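Local coordinates for DUF4848 domain-containing protein (Bacteroides thetaiotaomicron, PDB 4LB8) that is of unknown function but is probably exported and lipid-attached to the cell envelope of this gut bacterium, at residues A215-R220 / F244-K249; G221-Q226 / F259-A264. All blocks are in the same frame, centred on the assembly; numbering follows the deposited sequence.

Contact 1: residues A215-R220 / F244-K249; sequences AKVNLR and FAIDTK
V217 lies beside the F244 ring, pointing the same way, with CB over one face toward the rim, 4.0 Å from the ring centroid. Its CG1, anti to the backbone N (chi1 180°), closes on CE1 of F244 at 3.6 Å. The other branch, CG2, turns toward I246, where it meets CD1 at 3.7 Å. A beta-branched valine suits this place, since its two methyls serve two neighbours at once. A215, small, brings only its CB up to CB of I246. The backbones beneath form antiparallel strands: V217 and F244 exchange N-H...O bonds, as do A215 and I246, with K216 and A245 as the non-hydrogen-bonded pair between. The bond from V217 N to F244 O is nearly straight (2.9 Å), whereas I246 N meets A215 O from well above the carbonyl plane. A water 2.7 Å from A215 O also lies near OD1 of D247, which H214 ND1 also hydrogen-bonds. Strand 244-247 is one of two outer strands of a four-stranded antiparallel sheet within the chain. K216 and A245 point to the sheet's other face, where NZ of K216 hydrogen-bonds Y280 and forms a salt bridge with E272. F259 and F222 approach the apolar face.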
loop_
_atom_site.group_PDB
_atom_site.type_symbol
_atom_site.label_atom_id
_atom_site.label_comp_id
_atom_site.label_asym_id
_atom_site.label_seq_id
_atom_site.Cartn_x
_atom_site.Cartn_y
_atom_site.Cartn_z
ATOM N N ALA A 215 -8.225 -7.329 17.208
ATOM C CA ALA A 215 -8.995 -7.813 16.085
ATOM C C ALA A 215 -10.471 -7.603 16.325
ATOM O O ALA A 215 -10.920 -7.499 17.474
ATOM C CB ALA A 215 -8.701 -9.292 15.848
ATOM N N LYS A 216 -11.198 -7.487 15.218
ATOM C CA LYS A 216 -12.639 -7.371 15.081
ATOM C C LYS A 216 -13.059 -8.466 14.093
ATOM O O LYS A 216 -12.712 -8.432 12.909
ATOM C CB LYS A 216 -13.027 -5.963 14.607
ATOM C CG LYS A 216 -13.333 -4.996 15.743
ATOM C CD LYS A 216 -13.485 -3.545 15.246
ATOM C CE LYS A 216 -14.848 -3.234 14.642
ATOM N NZ LYS A 216 -14.796 -2.085 13.689
ATOM N N VAL A 217 -13.728 -9.477 14.607
ATOM C CA VAL A 217 -14.107 -10.679 13.864
ATOM C C VAL A 217 -15.633 -10.746 13.725
ATOM O O VAL A 217 -16.358 -10.596 14.716
ATOM C CB VAL A 217 -13.538 -11.919 14.631
ATOM C CG1 VAL A 217 -13.883 -13.241 13.940
ATOM C CG2 VAL A 217 -12.032 -11.794 14.875
ATOM N N ASN A 218 -16.123 -10.959 12.501
ATOM C CA ASN A 218 -17.566 -11.137 12.276
ATOM C C ASN A 218 -17.726 -12.273 11.292
ATOM O O ASN A 218 -17.585 -12.047 10.087
ATOM C CB ASN A 218 -18.254 -9.850 11.794
ATOM C CG ASN A 218 -19.759 -9.952 11.709
ATOM O OD1 ASN A 218 -20.403 -10.845 12.264
ATOM N ND2 ASN A 218 -20.356 -9.034 10.993
ATOM N N LEU A 219 -17.954 -13.494 11.803
ATOM C CA LEU A 219 -18.013 -14.684 10.955
ATOM C C LEU A 219 -19.287 -15.489 11.097
ATOM O O LEU A 219 -19.804 -15.647 12.202
ATOM C CB LEU A 219 -16.819 -15.630 11.240
ATOM C CG LEU A 219 -15.403 -15.081 11.061
ATOM C CD1 LEU A 219 -14.358 -16.133 11.438
ATOM C CD2 LEU A 219 -15.178 -14.583 9.661
ATOM N N ARG A 220 -19.741 -16.059 9.965
ATOM C CA ARG A 220 -20.906 -16.948 9.886
ATOM C C ARG A 220 -20.443 -18.397 9.900
ATOM O O ARG A 220 -19.413 -18.707 9.303
ATOM C CB ARG A 220 -21.747 -16.664 8.631
ATOM C CG ARG A 220 -22.850 -15.641 8.861
ATOM C CD ARG A 220 -23.262 -14.904 7.590
ATOM N NE ARG A 220 -22.192 -14.720 6.587
ATOM C CZ ARG A 220 -21.324 -13.704 6.540
ATOM N NH1 ARG A 220 -21.333 -12.767 7.485
ATOM N NH2 ARG A 220 -20.424 -13.634 5.565
ATOM N N PHE A 244 -17.431 -9.866 17.364
ATOM C CA PHE A 244 -16.741 -9.870 18.634
ATOM C C PHE A 244 -15.312 -9.371 18.450
ATOM O O PHE A 244 -14.790 -9.352 17.332
ATOM C CB PHE A 244 -16.797 -11.262 19.311
ATOM C CG PHE A 244 -15.946 -12.315 18.656
ATOM C CD1 PHE A 244 -16.434 -13.061 17.590
ATOM C CD2 PHE A 244 -14.649 -12.554 19.094
ATOM C CE1 PHE A 244 -15.640 -14.028 16.976
ATOM C CE2 PHE A 244 -13.854 -13.517 18.475
ATOM C CZ PHE A 244 -14.355 -14.246 17.422
ATOM N N ALA A 245 -14.690 -8.954 19.562
ATOM C CA ALA A 245 -13.332 -8.421 19.578
ATOM C C ALA A 245 -12.365 -9.346 20.298
ATOM O O ALA A 245 -12.762 -10.080 21.187
ATOM C CB ALA A 245 -13.329 -7.059 20.238
ATOM N N ILE A 246 -11.103 -9.313 19.878
ATOM C CA ILE A 246 -9.929 -10.010 20.419
ATOM C C ILE A 246 -8.907 -8.920 20.771
ATOM O O ILE A 246 -8.501 -8.134 19.909
ATOM C CB ILE A 246 -9.355 -11.069 19.434
ATOM C CG1 ILE A 246 -10.419 -12.103 18.985
ATOM C CG2 ILE A 246 -8.079 -11.729 19.983
ATOM C CD1 ILE A 246 -10.015 -12.926 17.772
ATOM N N ASP A 247 -8.569 -8.823 22.042
ATOM C CA ASP A 247 -7.601 -7.880 22.603
ATOM C C ASP A 247 -6.667 -8.723 23.419
ATOM O O ASP A 247 -7.016 -9.127 24.525
ATOM C CB ASP A 247 -8.305 -6.802 23.435
ATOM C CG ASP A 247 -9.268 -5.946 22.632
ATOM O OD1 ASP A 247 -8.846 -5.400 21.578
ATOM O OD2 ASP A 247 -10.445 -5.803 23.062
ATOM N N THR A 248 -5.558 -9.140 22.827
ATOM C CA THR A 248 -4.631 -10.025 23.525
ATOM C C THR A 248 -3.783 -9.257 24.567
ATOM O O THR A 248 -3.811 -8.019 24.630
ATOM C CB THR A 248 -3.699 -10.732 22.516
ATOM O OG1 THR A 248 -2.670 -9.834 22.105
ATOM C CG2 THR A 248 -4.430 -11.275 21.297
ATOM N N LYS A 249 -3.021 -10.016 25.373
ATOM C CA LYS A 249 -2.002 -9.511 26.287
ATOM C C LYS A 249 -0.728 -9.400 25.428
ATOM O O LYS A 249 -0.759 -9.825 24.259
ATOM C CB LYS A 249 -1.844 -10.455 27.506
HETATM O O HOH W 1 -10.190 -5.546 19.176
#

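Contact 2: residues G221-Q226 / F259-A264; sequences GFEFAQ and FGRKLA
E223 and R261 run side by side from a hydrogen-bonded antiparallel pair, and in a salt bridge one carboxylate oxygen, OE1 of E223, accepts both N-H groups of a side-on grip, from NE and NH2 of R261, each at 3.2 Å. The two nitrogens come from the same face of the carboxylate plane, NH2 on the syn side and NE nearly in line with the C-O bond; the bonds are bent, though the flat groups lie only 13° apart. CD2 of L263 rests against CD of E223, giving the acid an apolar flank. Replacing E223 by an alanine would probably leave the R261 guanidinium without its carboxylate mate and uncover that leucine methyl. Below, the same residues pair through their backbones: R261 N gives to E223 O at 3.0 Å, and E223 N to R261 O. Further bonds run from L263 N to G221 O and from A225 N to F259 O (3.0 Å). E223 O also receives a CA-H contact from G260, and a CB on G260 would point into E223 O and the F222 ring, which suits glycine to this place. G221, at positive phi (64°), suits the turn into strand 222-226, and its N-H is taken by D240. On the inner side, CZ of F222 meets CD2 of F259 at 3.5 Å, the rings oblique. F259 and G260 form a classic beta bulge opposite I192 of strand 191-201, while the other edge of strand 254-262 pairs with strand 222-226; strand 235-238 lies beyond the latter, its Y236 touching E223 and R261.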
loop_
_atom_site.group_PDB
_atom_site.type_symbol
_atom_site.label_atom_id
_atom_site.label_comp_id
_atom_site.label_asym_id
_atom_site.label_seq_id
_atom_site.Cartn_x
_atom_site.Cartn_y
_atom_site.Cartn_z
ATOM N N GLY A 221 -21.189 -19.253 10.590
ATOM C CA GLY A 221 -20.887 -20.674 10.731
ATOM C C GLY A 221 -19.595 -20.876 11.479
ATOM O O GLY A 221 -18.731 -21.654 11.054
ATOM N N PHE A 222 -19.455 -20.145 12.593
ATOM C CA PHE A 222 -18.224 -20.107 13.348
ATOM C C PHE A 222 -18.407 -20.223 14.853
ATOM O O PHE A 222 -19.295 -19.614 15.466
ATOM C CB PHE A 222 -17.488 -18.802 13.028
ATOM C CG PHE A 222 -16.139 -18.598 13.681
ATOM C CD1 PHE A 222 -15.026 -19.331 13.267
ATOM C CD2 PHE A 222 -15.976 -17.661 14.699
ATOM C CE1 PHE A 222 -13.777 -19.134 13.868
ATOM C CE2 PHE A 222 -14.723 -17.453 15.282
ATOM C CZ PHE A 222 -13.634 -18.187 14.860
ATOM N N GLU A 223 -17.454 -20.961 15.432
ATOM C CA GLU A 223 -17.247 -21.216 16.836
ATOM C C GLU A 223 -15.873 -20.681 17.184
ATOM O O GLU A 223 -14.899 -21.022 16.509
ATOM C CB GLU A 223 -17.329 -22.713 17.068
ATOM C CG GLU A 223 -18.089 -23.084 18.311
ATOM C CD GLU A 223 -18.231 -24.579 18.461
ATOM O OE1 GLU A 223 -17.506 -25.328 17.761
ATOM O OE2 GLU A 223 -19.046 -25.002 19.313
ATOM N N PHE A 224 -15.785 -19.820 18.189
ATOM C CA PHE A 224 -14.515 -19.239 18.589
ATOM C C PHE A 224 -13.847 -20.052 19.674
ATOM O O PHE A 224 -14.500 -20.463 20.644
ATOM C CB PHE A 224 -14.721 -17.802 19.057
ATOM C CG PHE A 224 -13.497 -17.056 19.536
ATOM C CD1 PHE A 224 -12.404 -16.864 18.696
ATOM C CD2 PHE A 224 -13.477 -16.459 20.792
ATOM C CE1 PHE A 224 -11.305 -16.122 19.122
ATOM C CE2 PHE A 224 -12.369 -15.722 21.220
ATOM C CZ PHE A 224 -11.294 -15.554 20.383
ATOM N N ALA A 225 -12.526 -20.265 19.512
ATOM C CA ALA A 225 -11.695 -20.969 20.485
ATOM C C ALA A 225 -11.290 -19.965 21.544
ATOM O O ALA A 225 -10.243 -19.327 21.443
ATOM C CB ALA A 225 -10.485 -21.591 19.806
ATOM N N GLN A 226 -12.194 -19.762 22.524
ATOM C CA GLN A 226 -12.041 -18.825 23.626
ATOM C C GLN A 226 -10.951 -19.308 24.588
ATOM O O GLN A 226 -10.991 -20.461 24.988
ATOM C CB GLN A 226 -13.393 -18.675 24.337
ATOM C CG GLN A 226 -13.409 -17.712 25.494
ATOM C CD GLN A 226 -14.784 -17.608 26.087
ATOM O OE1 GLN A 226 -15.674 -16.978 25.513
ATOM N NE2 GLN A 226 -14.995 -18.241 27.242
ATOM N N PHE A 259 -7.962 -20.827 16.082
ATOM C CA PHE A 259 -8.831 -19.661 16.071
ATOM C C PHE A 259 -10.281 -20.043 16.422
ATOM O O PHE A 259 -10.977 -19.298 17.091
ATOM C CB PHE A 259 -8.738 -18.995 14.689
ATOM C CG PHE A 259 -9.347 -17.625 14.575
ATOM C CD1 PHE A 259 -8.798 -16.542 15.255
ATOM C CD2 PHE A 259 -10.434 -17.400 13.736
ATOM C CE1 PHE A 259 -9.351 -15.265 15.129
ATOM C CE2 PHE A 259 -10.972 -16.110 13.584
ATOM C CZ PHE A 259 -10.435 -15.056 14.289
ATOM N N GLY A 260 -10.713 -21.195 15.949
ATOM C CA GLY A 260 -12.042 -21.720 16.167
ATOM C C GLY A 260 -12.277 -22.946 15.326
ATOM O O GLY A 260 -11.328 -23.591 14.882
ATOM N N ARG A 261 -13.549 -23.276 15.121
ATOM C CA ARG A 261 -13.995 -24.381 14.276
ATOM C C ARG A 261 -15.129 -23.941 13.387
ATOM O O ARG A 261 -15.869 -23.022 13.748
ATOM C CB ARG A 261 -14.508 -25.562 15.122
ATOM C CG ARG A 261 -13.466 -26.445 15.760
ATOM C CD ARG A 261 -14.076 -27.714 16.337
ATOM N NE ARG A 261 -15.096 -27.460 17.364
ATOM C CZ ARG A 261 -15.583 -28.390 18.184
ATOM N NH1 ARG A 261 -15.116 -29.632 18.142
ATOM N NH2 ARG A 261 -16.517 -28.078 19.073
ATOM N N LYS A 262 -15.332 -24.662 12.281
ATOM C CA LYS A 262 -16.472 -24.495 11.392
ATOM C C LYS A 262 -17.693 -25.293 11.938
ATOM O O LYS A 262 -17.573 -26.473 12.309
ATOM C CB LYS A 262 -16.123 -24.976 9.983
ATOM C CG LYS A 262 -15.136 -24.096 9.230
ATOM C CD LYS A 262 -14.771 -24.722 7.892
ATOM C CE LYS A 262 -15.958 -24.861 6.969
ATOM N NZ LYS A 262 -15.590 -25.479 5.676
ATOM N N LEU A 263 -18.858 -24.636 11.968
ATOM C CA LEU A 263 -20.124 -25.232 12.380
ATOM C C LEU A 263 -20.898 -25.719 11.168
ATOM O O LEU A 263 -21.762 -26.581 11.293
ATOM C CB LEU A 263 -20.996 -24.214 13.146
ATOM C CG LEU A 263 -20.477 -23.634 14.448
ATOM C CD1 LEU A 263 -21.355 -22.492 14.881
ATOM C CD2 LEU A 263 -20.438 -24.684 15.550
ATOM N N ALA A 264 -20.620 -25.133 10.005
ATOM C CA ALA A 264 -21.294 -25.433 8.749
ATOM C C ALA A 264 -20.296 -25.791 7.625
ATOM O O ALA A 264 -19.095 -25.923 7.864
ATOM C CB ALA A 264 -22.140 -24.226 8.339
#

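Strand 213-220 leads through G221 straight into strand 222-226, so the first halves of both contacts are consecutive in the chain. After strand 235-238 comes strand 244-247, and contact 1 closes a loop of 23 residues. Strand 254-262 follows, and contact 2 closes a loop of 32. The segments alternate, so the two loops cross rather than nest. Each contact belongs to a different antiparallel sheet, and the inner faces meet: CZ of F244 is 3.5 Å from CD1 of F224, and F259 packs on I246 and V217. The chain thus switches sheets between consecutive strands, consistent with a beta-sandwich, well apart from the N-terminal helices of its own chain, though A225 meets L41 of the second subunit.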